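Side-chain contact in synaptotagmin-4 (PDB 1W15), which takes part in the mobility of neuronal dense core vesicles through its interaction with KIF1A and is seen here as its C2B domain: residues 132-135 and 136-140. Numbering follows the deposited sequence. Where two conformers were deposited one is given.
Sequences HWKE and ICDFP
With CG swung anti to the backbone N in both H132 (chi1 -166°) and W133 (chi1 -160°), the imidazole and the indole lie close enough for I136, in the conformer given, to reach both. K134 starts out the same way but bends at its last torsion (chi4 62°), which brings NZ down onto D138. In that conformer CD1 of I136 packs obliquely against the imidazole, 3.5 Å from H132 CD2, and also lies 3.8 Å from W133 CE3. C137 sets its sulfur over one face of the indole, SG standing 4.2 Å from the centroid of the five-membered ring of W133, a sulfur-aromatic contact. On the outer side of the helix, K134 NZ meets the syn lone pair of D138 OD2 at 2.7 Å in an i to i+4 salt bridge. The backbone of helix 128-138 holds these pairs in step: I136 N donates to H132 O at 3.0 Å and nearly straight, and F139 N, just past the last turn, donates a hydrogen bond to E135 O at 2.8 Å. The F139 ring turns an edge to that same oxygen, while its CD1 lies 3.9 Å from E135 CG. Beyond the helix, H132 bonds through ND1 to H148 and through NE2 to the carbonyl of I144, and E135 forms a salt bridge with K146, so strand 144-149 receives this flank of the helix. With an alanine here in place of the H132 imidazole, H148 and the I144 carbonyl are likely to lose their hydrogen-bond partner, and I136 CD1, as modelled, one of its two ring neighbours. The chemistry is thus divided by side: apolar and ring contacts, with both imidazole nitrogens satisfied, fix the buried face on the C2 beta-sandwich, whereas the lysine-aspartate pair probably neutralises charge at the exposed helix end.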
loop_
_atom_site.group_PDB
_atom_site.type_symbol
_atom_site.label_atom_id
_atom_site.label_comp_id
_atom_site.label_asym_id
_atom_site.label_seq_id
_atom_site.Cartn_x
_atom_site.Cartn_y
_atom_site.Cartn_z
ATOM N N HIS A 132 -18.633 -5.121 -4.002
ATOM C CA HIS A 132 -17.423 -4.699 -3.307
ATOM C C HIS A 132 -17.835 -4.114 -1.942
ATOM O O HIS A 132 -17.271 -4.464 -0.918
ATOM C CB HIS A 132 -16.648 -3.665 -4.160
ATOM C CG HIS A 132 -15.240 -3.419 -3.676
ATOM N ND1 HIS A 132 -14.323 -2.659 -4.387
ATOM C CD2 HIS A 132 -14.599 -3.813 -2.544
ATOM C CE1 HIS A 132 -13.179 -2.608 -3.724
ATOM N NE2 HIS A 132 -13.313 -3.307 -2.603
ATOM N N TRP A 133 -18.868 -3.253 -1.950
ATOM C CA TRP A 133 -19.389 -2.698 -0.688
ATOM C C TRP A 133 -19.924 -3.770 0.280
ATOM O O TRP A 133 -19.700 -3.693 1.482
ATOM C CB TRP A 133 -20.504 -1.720 -0.967
ATOM C CG TRP A 133 -20.774 -0.763 0.163
ATOM C CD1 TRP A 133 -21.900 -0.725 0.986
ATOM C CD2 TRP A 133 -19.924 0.301 0.606
ATOM N NE1 TRP A 133 -21.791 0.333 1.860
ATOM C CE2 TRP A 133 -20.593 0.968 1.660
ATOM C CE3 TRP A 133 -18.667 0.776 0.203
ATOM C CZ2 TRP A 133 -20.041 2.072 2.322
ATOM C CZ3 TRP A 133 -18.118 1.886 0.861
ATOM C CH2 TRP A 133 -18.812 2.517 1.913
ATOM N N LYS A 134 -20.652 -4.746 -0.246
ATOM C CA LYS A 134 -21.130 -5.863 0.600
ATOM C C LYS A 134 -19.968 -6.585 1.330
ATOM O O LYS A 134 -20.059 -6.951 2.524
ATOM C CB LYS A 134 -21.963 -6.839 -0.226
ATOM C CG LYS A 134 -22.376 -8.065 0.608
ATOM C CD LYS A 134 -23.554 -8.833 0.080
ATOM C CE LYS A 134 -23.611 -10.238 0.735
ATOM N NZ LYS A 134 -23.797 -10.260 2.270
ATOM N N GLU A 135 -18.879 -6.786 0.590
ATOM C CA GLU A 135 -17.729 -7.534 1.081
ATOM C C GLU A 135 -17.045 -6.719 2.198
ATOM O O GLU A 135 -16.712 -7.275 3.261
ATOM C CB GLU A 135 -16.773 -7.880 -0.073
ATOM C CG GLU A 135 -15.843 -9.050 0.231
ATOM C CD GLU A 135 -14.968 -9.462 -0.957
ATOM O OE1 GLU A 135 -15.338 -9.163 -2.111
ATOM O OE2 GLU A 135 -13.909 -10.101 -0.727
ATOM N N ILE A 136 -16.899 -5.402 1.953
ATOM C CA ILE A 136 -16.411 -4.363 2.903
ATOM C C ILE A 136 -17.175 -4.352 4.272
ATOM O O ILE A 136 -16.540 -4.245 5.405
ATOM C CB ILE A 136 -16.504 -2.941 2.219
ATOM C CG1 ILE A 136 -15.402 -2.759 1.150
ATOM C CG2 ILE A 136 -16.466 -1.808 3.234
ATOM C CD1 ILE A 136 -15.800 -1.762 0.039
ATOM N N CYS A 137 -18.504 -4.486 4.171
ATOM C CA CYS A 137 -19.377 -4.580 5.330
ATOM C C CYS A 137 -19.354 -5.968 5.949
ATOM O O CYS A 137 -19.466 -6.120 7.169
ATOM C CB CYS A 137 -20.793 -4.213 4.937
ATOM S SG CYS A 137 -20.933 -2.508 4.374
ATOM N N ASP A 138 -19.212 -6.995 5.122
ATOM C CA ASP A 138 -19.156 -8.380 5.648
ATOM C C ASP A 138 -17.817 -8.708 6.334
ATOM O O ASP A 138 -17.779 -9.590 7.202
ATOM C CB ASP A 138 -19.449 -9.433 4.564
ATOM C CG ASP A 138 -20.921 -9.471 4.146
ATOM O OD1 ASP A 138 -21.805 -8.874 4.820
ATOM O OD2 ASP A 138 -21.259 -10.040 3.104
ATOM N N PHE A 139 -16.726 -8.023 5.926
ATOM C CA PHE A 139 -15.397 -8.293 6.436
ATOM C C PHE A 139 -14.717 -7.057 7.022
ATOM O O PHE A 139 -13.692 -6.568 6.441
ATOM C CB PHE A 139 -14.523 -8.900 5.341
ATOM C CG PHE A 139 -14.967 -10.284 4.875
ATOM C CD1 PHE A 139 -15.889 -10.436 3.849
ATOM C CD2 PHE A 139 -14.442 -11.425 5.474
ATOM C CE1 PHE A 139 -16.284 -11.721 3.390
ATOM C CE2 PHE A 139 -14.861 -12.709 5.054
ATOM C CZ PHE A 139 -15.756 -12.852 4.008
ATOM N N PRO A 140 -15.228 -6.531 8.139
ATOM C CA PRO A 140 -14.627 -5.336 8.714
ATOM C C PRO A 140 -13.180 -5.641 9.102
ATOM O O PRO A 140 -12.862 -6.808 9.382
ATOM C CB PRO A 140 -15.525 -5.001 9.907
ATOM C CG PRO A 140 -16.256 -6.311 10.206
ATOM C CD PRO A 140 -16.395 -6.994 8.926
#